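Local coordinates for response regulator receiver domain protein (CheY-like) (Methylobacillus flagellatus KT, PDB 3I42) that probably acts as a phosphorylation-controlled switch of two-component signalling, as CheY-like receiver domains do, although its own pathway is unknown, at residues Gln4-Val9 / Phe28-Val33; Phe80-Gly85 / Asp100-Lys105. One frame throughout, in Å; residues are numbered along the deposited sequence.

Interaction 1 (Gln4-Val9 / Phe28-Val33)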
ATOM      1  N   GLN A   4       1.181 -21.544  -9.661  1.00 45.94           N
ATOM      2  CA  GLN A   4       1.248 -20.653  -8.488  1.00 44.56           C
ATOM      3  C   GLN A   4       0.414 -21.280  -7.408  1.00 43.29           C
ATOM      4  O   GLN A   4      -0.565 -21.937  -7.715  1.00 42.84           O
ATOM      5  CB  GLN A   4       0.726 -19.251  -8.786  1.00 44.72           C
ATOM      6  CG  GLN A   4       1.409 -18.555  -9.928  1.00 45.77           C
ATOM      7  CD  GLN A   4       2.852 -18.216  -9.638  1.00 48.85           C
ATOM      8  OE1 GLN A   4       3.712 -18.343 -10.515  1.00 52.15           O
ATOM      9  NE2 GLN A   4       3.136 -17.797  -8.410  1.00 47.23           N
ATOM     10  N   GLN A   5       0.825 -21.102  -6.154  1.00 41.82           N
ATOM     11  CA  GLN A   5       0.145 -21.717  -5.016  1.00 41.07           C
ATOM     12  C   GLN A   5      -0.393 -20.656  -4.052  1.00 39.23           C
ATOM     13  O   GLN A   5       0.351 -19.789  -3.597  1.00 38.70           O
ATOM     14  CB  GLN A   5       1.105 -22.627  -4.262  1.00 41.76           C
ATOM     15  CG  GLN A   5       1.197 -24.046  -4.797  1.00 46.50           C
ATOM     16  CD  GLN A   5       1.942 -24.936  -3.812  1.00 53.51           C
ATOM     17  OE1 GLN A   5       1.409 -25.953  -3.335  1.00 55.27           O
ATOM     18  NE2 GLN A   5       3.171 -24.530  -3.465  1.00 53.15           N
ATOM     19  N   ALA A   6      -1.668 -20.755  -3.709  1.00 36.66           N
ATOM     20  CA  ALA A   6      -2.302 -19.717  -2.915  1.00 35.52           C
ATOM     21  C   ALA A   6      -2.855 -20.319  -1.638  1.00 34.14           C
ATOM     22  O   ALA A   6      -3.280 -21.463  -1.631  1.00 33.35           O
ATOM     23  CB  ALA A   6      -3.410 -19.033  -3.710  1.00 35.13           C
ATOM     24  N   LEU A   7      -2.813 -19.538  -0.558  1.00 32.61           N
ATOM     25  CA  LEU A   7      -3.459 -19.887   0.690  1.00 30.19           C
ATOM     26  C   LEU A   7      -4.550 -18.873   0.934  1.00 29.30           C
ATOM     27  O   LEU A   7      -4.330 -17.664   0.874  1.00 28.77           O
ATOM     28  CB  LEU A   7      -2.459 -19.900   1.863  1.00 30.63           C
ATOM     29  CG  LEU A   7      -3.040 -20.177   3.276  1.00 29.90           C
ATOM     30  CD1 LEU A   7      -3.321 -21.645   3.500  1.00 31.25           C
ATOM     31  CD2 LEU A   7      -2.119 -19.662   4.392  1.00 31.90           C
ATOM     32  N   ILE A   8      -5.734 -19.386   1.198  1.00 28.31           N
ATOM     33  CA  ILE A   8      -6.856 -18.559   1.526  1.00 28.48           C
ATOM     34  C   ILE A   8      -7.158 -18.681   3.009  1.00 28.41           C
ATOM     35  O   ILE A   8      -7.297 -19.791   3.531  1.00 28.36           O
ATOM     36  CB  ILE A   8      -8.105 -19.008   0.735  1.00 28.58           C
ATOM     37  CG1 ILE A   8      -7.875 -18.834  -0.752  1.00 28.72           C
ATOM     38  CG2 ILE A   8      -9.343 -18.249   1.184  1.00 26.97           C
ATOM     39  CD1 ILE A   8      -8.784 -19.836  -1.570  1.00 34.36           C
ATOM     40  N   VAL A   9      -7.287 -17.535   3.676  1.00 28.69           N
ATOM     41  CA  VAL A   9      -7.631 -17.510   5.100  1.00 29.05           C
ATOM     42  C   VAL A   9      -8.990 -16.869   5.304  1.00 29.95           C
ATOM     43  O   VAL A   9      -9.168 -15.643   5.167  1.00 29.00           O
ATOM     44  CB  VAL A   9      -6.556 -16.767   5.962  1.00 29.05           C
ATOM     45  CG1 VAL A   9      -6.926 -16.869   7.445  1.00 28.40           C
ATOM     46  CG2 VAL A   9      -5.140 -17.341   5.700  1.00 26.65           C
ATOM     47  N   PHE A  28      -4.368 -21.297 -10.439  1.00 46.60           N
ATOM     48  CA  PHE A  28      -3.662 -21.427  -9.170  1.00 45.69           C
ATOM     49  C   PHE A  28      -4.027 -22.743  -8.560  1.00 44.81           C
ATOM     50  O   PHE A  28      -5.121 -23.236  -8.782  1.00 44.30           O
ATOM     51  CB  PHE A  28      -4.094 -20.307  -8.224  1.00 45.52           C
ATOM     52  CG  PHE A  28      -3.274 -19.088  -8.354  1.00 47.89           C
ATOM     53  CD1 PHE A  28      -3.003 -18.547  -9.622  1.00 52.42           C
ATOM     54  CD2 PHE A  28      -2.719 -18.485  -7.230  1.00 48.30           C
ATOM     55  CE1 PHE A  28      -2.189 -17.395  -9.760  1.00 52.98           C
ATOM     56  CE2 PHE A  28      -1.927 -17.353  -7.340  1.00 49.32           C
ATOM     57  CZ  PHE A  28      -1.651 -16.797  -8.599  1.00 53.41           C
ATOM     58  N   GLN A  29      -3.127 -23.318  -7.780  1.00 44.14           N
ATOM     59  CA  GLN A  29      -3.561 -24.312  -6.804  1.00 43.80           C
ATOM     60  C   GLN A  29      -3.786 -23.559  -5.493  1.00 42.12           C
ATOM     61  O   GLN A  29      -2.979 -22.699  -5.142  1.00 41.83           O
ATOM     62  CB  GLN A  29      -2.516 -25.416  -6.614  1.00 44.70           C
ATOM     63  CG  GLN A  29      -3.099 -26.684  -5.970  1.00 49.17           C
ATOM     64  CD  GLN A  29      -2.187 -27.295  -4.897  1.00 55.85           C
ATOM     65  OE1 GLN A  29      -1.104 -27.822  -5.204  1.00 56.27           O
ATOM     66  NE2 GLN A  29      -2.637 -27.240  -3.627  1.00 56.71           N
ATOM     67  N   ALA A  30      -4.855 -23.884  -4.772  1.00 40.21           N
ATOM     68  CA  ALA A  30      -5.249 -23.109  -3.601  1.00 39.34           C
ATOM     69  C   ALA A  30      -5.739 -23.977  -2.465  1.00 38.91           C
ATOM     70  O   ALA A  30      -6.554 -24.852  -2.703  1.00 39.74           O
ATOM     71  CB  ALA A  30      -6.328 -22.107  -3.977  1.00 38.95           C
ATOM     72  N   ASP A  31      -5.224 -23.745  -1.246  1.00 37.65           N
ATOM     73  CA  ASP A  31      -5.779 -24.314  -0.006  1.00 36.01           C
ATOM     74  C   ASP A  31      -6.456 -23.210   0.768  1.00 34.00           C
ATOM     75  O   ASP A  31      -6.166 -22.027   0.598  1.00 32.65           O
ATOM     76  CB  ASP A  31      -4.688 -24.878   0.923  1.00 37.04           C
ATOM     77  CG  ASP A  31      -3.667 -25.740   0.194  1.00 40.06           C
ATOM     78  OD1 ASP A  31      -4.013 -26.315  -0.857  1.00 43.14           O
ATOM     79  OD2 ASP A  31      -2.514 -25.848   0.680  1.00 44.52           O
ATOM     80  N   TYR A  32      -7.324 -23.606   1.664  1.00 32.82           N
ATOM     81  CA  TYR A  32      -7.888 -22.654   2.568  1.00 32.88           C
ATOM     82  C   TYR A  32      -7.778 -23.171   3.999  1.00 33.17           C
ATOM     83  O   TYR A  32      -7.780 -24.380   4.236  1.00 33.00           O
ATOM     84  CB  TYR A  32      -9.326 -22.309   2.181  1.00 32.65           C
ATOM     85  CG  TYR A  32     -10.414 -23.349   2.465  1.00 34.41           C
ATOM     86  CD1 TYR A  32     -11.012 -23.438   3.726  1.00 36.85           C
ATOM     87  CD2 TYR A  32     -10.893 -24.197   1.438  1.00 36.33           C
ATOM     88  CE1 TYR A  32     -12.017 -24.374   3.985  1.00 38.05           C
ATOM     89  CE2 TYR A  32     -11.893 -25.148   1.675  1.00 35.97           C
ATOM     90  CZ  TYR A  32     -12.452 -25.223   2.957  1.00 40.79           C
ATOM     91  OH  TYR A  32     -13.454 -26.131   3.220  1.00 42.90           O
ATOM     92  N   VAL A  33      -7.688 -22.243   4.938  1.00 32.66           N
ATOM     93  CA  VAL A  33      -7.775 -22.563   6.341  1.00 33.18           C
ATOM     94  C   VAL A  33      -8.756 -21.583   6.914  1.00 33.80           C
ATOM     95  O   VAL A  33      -9.036 -20.561   6.295  1.00 34.25           O
ATOM     96  CB  VAL A  33      -6.389 -22.427   7.034  1.00 32.72           C
ATOM     97  CG1 VAL A  33      -5.496 -23.541   6.608  1.00 30.35           C
ATOM     98  CG2 VAL A  33      -5.774 -21.093   6.708  1.00 31.58           C
TER

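Interaction 2 (Phe80-Gly85 / Asp100-Lys105)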
ATOM      1  N   PHE A  80       0.940 -10.883   0.015  1.00 30.65           N
ATOM      2  CA  PHE A  80      -0.151 -10.926   0.984  1.00 28.46           C
ATOM      3  C   PHE A  80      -1.214  -9.979   0.513  1.00 27.62           C
ATOM      4  O   PHE A  80      -0.905  -8.827   0.214  1.00 26.10           O
ATOM      5  CB  PHE A  80       0.328 -10.510   2.408  1.00 28.04           C
ATOM      6  CG  PHE A  80       1.325 -11.472   3.000  1.00 26.93           C
ATOM      7  CD1 PHE A  80       0.900 -12.576   3.697  1.00 28.01           C
ATOM      8  CD2 PHE A  80       2.702 -11.288   2.803  1.00 30.74           C
ATOM      9  CE1 PHE A  80       1.817 -13.525   4.192  1.00 28.45           C
ATOM     10  CE2 PHE A  80       3.640 -12.204   3.315  1.00 30.26           C
ATOM     11  CZ  PHE A  80       3.180 -13.333   4.003  1.00 29.48           C
ATOM     12  N   VAL A  81      -2.464 -10.459   0.491  1.00 26.62           N
ATOM     13  CA  VAL A  81      -3.602  -9.723  -0.063  1.00 26.47           C
ATOM     14  C   VAL A  81      -4.639  -9.564   1.030  1.00 27.42           C
ATOM     15  O   VAL A  81      -5.030 -10.551   1.643  1.00 27.62           O
ATOM     16  CB  VAL A  81      -4.276 -10.538  -1.222  1.00 26.98           C
ATOM     17  CG1 VAL A  81      -5.276  -9.683  -1.980  1.00 24.43           C
ATOM     18  CG2 VAL A  81      -3.225 -11.108  -2.164  1.00 25.51           C
ATOM     19  N   ALA A  82      -5.091  -8.335   1.273  1.00 28.20           N
ATOM     20  CA  ALA A  82      -6.147  -8.051   2.246  1.00 29.01           C
ATOM     21  C   ALA A  82      -7.482  -8.195   1.561  1.00 30.76           C
ATOM     22  O   ALA A  82      -7.690  -7.645   0.482  1.00 31.41           O
ATOM     23  CB  ALA A  82      -6.044  -6.634   2.757  1.00 28.10           C
ATOM     24  N   VAL A  83      -8.414  -8.859   2.215  1.00 31.59           N
ATOM     25  CA  VAL A  83      -9.729  -9.030   1.641  1.00 33.46           C
ATOM     26  C   VAL A  83     -10.703  -8.428   2.628  1.00 35.64           C
ATOM     27  O   VAL A  83     -10.864  -8.941   3.732  1.00 34.95           O
ATOM     28  CB  VAL A  83     -10.037 -10.523   1.408  1.00 32.83           C
ATOM     29  CG1 VAL A  83     -11.477 -10.717   0.962  1.00 32.28           C
ATOM     30  CG2 VAL A  83      -9.020 -11.130   0.410  1.00 31.20           C
ATOM     31  N   SER A  84     -11.317  -7.319   2.244  1.00 38.60           N
ATOM     32  CA  SER A  84     -12.143  -6.580   3.169  1.00 42.71           C
ATOM     33  C   SER A  84     -13.522  -6.344   2.611  1.00 44.56           C
ATOM     34  O   SER A  84     -13.687  -6.183   1.408  1.00 44.90           O
ATOM     35  CB  SER A  84     -11.506  -5.224   3.448  1.00 42.86           C
ATOM     36  OG  SER A  84     -12.321  -4.479   4.366  1.00 48.12           O
ATOM     37  N   GLY A  85     -14.510  -6.269   3.493  1.00 47.31           N
ATOM     38  CA  GLY A  85     -15.822  -5.744   3.107  1.00 49.60           C
ATOM     39  C   GLY A  85     -15.843  -4.219   2.992  1.00 51.68           C
ATOM     40  O   GLY A  85     -16.693  -3.655   2.298  1.00 52.16           O
ATOM     41  N   ASP A 100       0.362  -6.372   0.189  1.00 32.22           N
ATOM     42  CA  ASP A 100       0.860  -6.027  -1.131  1.00 24.23           C
ATOM     43  C   ASP A 100      -0.287  -5.680  -2.091  1.00 25.96           C
ATOM     44  O   ASP A 100      -0.111  -4.869  -3.000  1.00 37.49           O
ATOM     45  CB  ASP A 100       1.687  -7.201  -1.673  1.00 23.93           C
ATOM     46  CG  ASP A 100       2.846  -7.578  -0.751  1.00 36.58           C
ATOM     47  OD1 ASP A 100       3.766  -6.751  -0.588  1.00 63.74           O
ATOM     48  OD2 ASP A 100       2.829  -8.694  -0.191  1.00 36.32           O
ATOM     49  N   PHE A 101      -1.440  -6.313  -1.885  1.00 31.13           N
ATOM     50  CA  PHE A 101      -2.618  -6.123  -2.738  1.00 26.84           C
ATOM     51  C   PHE A 101      -3.847  -6.103  -1.870  1.00 39.25           C
ATOM     52  O   PHE A 101      -3.851  -6.591  -0.750  1.00 27.95           O
ATOM     53  CB  PHE A 101      -2.762  -7.246  -3.805  1.00 19.52           C
ATOM     54  CG  PHE A 101      -1.518  -7.480  -4.628  1.00 33.01           C
ATOM     55  CD1 PHE A 101      -1.263  -6.732  -5.768  1.00 36.59           C
ATOM     56  CD2 PHE A 101      -0.600  -8.451  -4.259  1.00 24.18           C
ATOM     57  CE1 PHE A 101      -0.106  -6.945  -6.503  1.00 35.86           C
ATOM     58  CE2 PHE A 101       0.559  -8.686  -5.013  1.00 35.20           C
ATOM     59  CZ  PHE A 101       0.810  -7.937  -6.119  1.00 34.27           C
ATOM     60  N   TYR A 102      -4.912  -5.531  -2.395  1.00 32.46           N
ATOM     61  CA  TYR A 102      -6.091  -5.299  -1.603  1.00 26.61           C
ATOM     62  C   TYR A 102      -7.284  -5.656  -2.484  1.00 35.35           C
ATOM     63  O   TYR A 102      -7.298  -5.308  -3.645  1.00 32.47           O
ATOM     64  CB  TYR A 102      -6.129  -3.825  -1.118  1.00 29.06           C
ATOM     65  CG  TYR A 102      -4.760  -3.259  -0.731  1.00 37.67           C
ATOM     66  CD1 TYR A 102      -4.307  -3.248   0.622  1.00 36.73           C
ATOM     67  CD2 TYR A 102      -3.913  -2.740  -1.705  1.00 39.24           C
ATOM     68  CE1 TYR A 102      -3.016  -2.718   0.969  1.00 34.81           C
ATOM     69  CE2 TYR A 102      -2.634  -2.237  -1.373  1.00 50.34           C
ATOM     70  CZ  TYR A 102      -2.204  -2.226  -0.045  1.00 39.94           C
ATOM     71  OH  TYR A 102      -0.952  -1.714   0.219  1.00 79.27           O
ATOM     72  N   LEU A 103      -8.240  -6.391  -1.914  1.00 30.73           N
ATOM     73  CA  LEU A 103      -9.471  -6.838  -2.561  1.00 32.91           C
ATOM     74  C   LEU A 103     -10.645  -6.386  -1.725  1.00 39.83           C
ATOM     75  O   LEU A 103     -10.584  -6.371  -0.497  1.00 41.09           O
ATOM     76  CB  LEU A 103      -9.509  -8.368  -2.620  1.00 31.63           C
ATOM     77  CG  LEU A 103      -8.709  -9.016  -3.734  1.00 30.33           C
ATOM     78  CD1 LEU A 103      -8.691 -10.513  -3.541  1.00 34.57           C
ATOM     79  CD2 LEU A 103      -9.341  -8.654  -5.088  1.00 39.79           C
ATOM     80  N   GLU A 104     -11.727  -6.007  -2.378  1.00 34.93           N
ATOM     81  CA  GLU A 104     -12.938  -5.664  -1.642  1.00 30.76           C
ATOM     82  C   GLU A 104     -13.987  -6.720  -1.956  1.00 39.80           C
ATOM     83  O   GLU A 104     -14.151  -7.089  -3.117  1.00 43.26           O
ATOM     84  CB  GLU A 104     -13.395  -4.288  -2.104  1.00 46.16           C
ATOM     85  CG  GLU A 104     -14.284  -3.546  -1.157  1.00 85.07           C
ATOM     86  CD  GLU A 104     -14.746  -2.234  -1.755  1.00269.25           C
ATOM     87  OE1 GLU A 104     -13.921  -1.533  -2.383  1.00 86.26           O
ATOM     88  OE2 GLU A 104     -15.940  -1.913  -1.611  1.00 71.47           O
ATOM     89  N   LYS A 105     -14.674  -7.242  -0.942  1.00 28.51           N
ATOM     90  CA  LYS A 105     -15.806  -8.168  -1.191  1.00 49.36           C
ATOM     91  C   LYS A 105     -16.998  -7.456  -1.870  1.00 44.31           C
ATOM     92  O   LYS A 105     -17.229  -6.269  -1.634  1.00 45.25           O
ATOM     93  CB  LYS A 105     -16.284  -8.847   0.086  1.00 40.60           C
ATOM     94  CG  LYS A 105     -15.276  -9.785   0.697  1.00 58.13           C
ATOM     95  CD  LYS A 105     -15.668 -10.055   2.130  1.00 44.25           C
ATOM     96  CE  LYS A 105     -14.474 -10.367   3.009  1.00135.62           C
ATOM     97  NZ  LYS A 105     -14.870 -10.499   4.442  1.00 76.51           N
TER

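Interaction 1 (Gln4-Val9 / Phe28-Val33)
Gln4 lays its CB over the ring of Phe28, and the first torsions of both residues set this up. In Phe28, CG stands anti to the carbonyl carbon (chi1 -89°), which turns the ring back across Gln4. In Gln4, CG is likewise anti to the carbonyl carbon, and a bend at the next bond leads the amide away from the ring. What remains is a CH-pi contact: Gln4 CB sits 3.5 Å from the centroid of the Phe28 ring, nearly on its normal. Ala6 approaches the same ring at its edge, with CB 3.6 Å from Phe28 CD2. Farther along this face, Ile8 CD1 meets Ala30 CB at 4.1 Å, and Ile8 CB lies 3.8 Å from Tyr32 CB. The tyrosine ring itself leads away from the strand 4-9.

The other face carries Gln5, Leu7 and Val9 with Gln29, Asp31 and Val33. There Leu7 CD1 touches Val33 CG2 at 4.1 Å, the two side chains crossing at about a right angle. The same Val33 CG2 also meets Val9 CG2.

Five backbone hydrogen bonds join the strands in parallel register. The bond from Ile8 N to Asp31 O is 2.7 Å long. CA-H...O contacts between the strands add to this ladder. Asp31 OD2 turns elsewhere, to the hydroxyl of Tyr48.

The strands are the two arms of a beta-alpha-beta unit whose crossover is helix 13-25. That helix covers Ala6, Ile8 and Tyr32 through Leu23, Gln13 and Ala16, while Leu116 of helix 109-119 meets Phe28. Helix 36-45 packs on Leu7, Val9 and Val33 from the other face, and strand 50-54 continues the sheet beyond strand 4-9.

Interaction 2 (Phe80-Gly85 / Asp100-Lys105)
Val81 and Val83 pack on Leu103 in the tight part of this contact. Leu103 CD1 lies 3.8 Å from Val81 CG1 and 4.0 Å from Val83 CG2. Val83 and Leu103 run side by side, while Val81 crosses Leu103 at a slant. Helix 109-119 covers Leu103, and strand 50-54 adds Phe52.

The opposite face is looser. Ala82 CB comes only to 4.4 Å from Tyr102 CD1, and the poorly ordered Glu104 is exposed to solvent. Cys96 and Lys93 of the second subunit pack on Tyr102 and Glu104.

Backbone hydrogen bonds run the length of the parallel pair. At its start, Phe80 O accepts a 2.8 Å bond from Asp100 N and a weak one from Phe101 N. Asp100 has CG anti to its carbonyl carbon (chi1 -57°), which brings OD2 to Phe80 N at 2.9 Å. OD2 receives this N-H on its anti lone pair and also forms a salt bridge with Arg70. With an alanine here Phe80 N would probably lose this acceptor, and the Arg70 guanidinium is likely to be left freer to turn.

At the far end Lys105 crosses Val83 at about a right angle, with CE 3.6 Å from Val83 CG1. Its extended chain carries NZ onward to a salt bridge with Asp54, the predicted phosphorylation site. In receiver domains a lysine so placed contacts the phosphoryl group; here, with no phosphoryl group present, it pairs with the aspartate itself, consistent with the resting site.

Overall arrangement
From the N terminus, strand 4-9 leads through helix 13-25 to strand 28-33, where interaction 1 closes the first loop. The chain then passes helix 36-45, the central strand 50-54 and helix 62-71. Strand 79-84 opens interaction 2, and strand 101-104 closes it after helix 93-98. The two loops follow in series and neither nest nor cross. The centres of interaction 1 and interaction 2 are about 15 Å apart, on opposite sides of the chain's centre. Strand 50-54 lies between strands 4-9 and 79-84 and joins both pairs into one parallel sheet of order 2-1-3-4-5, the receiver-domain fold. Helix 109-119 packs on residues of both interactions.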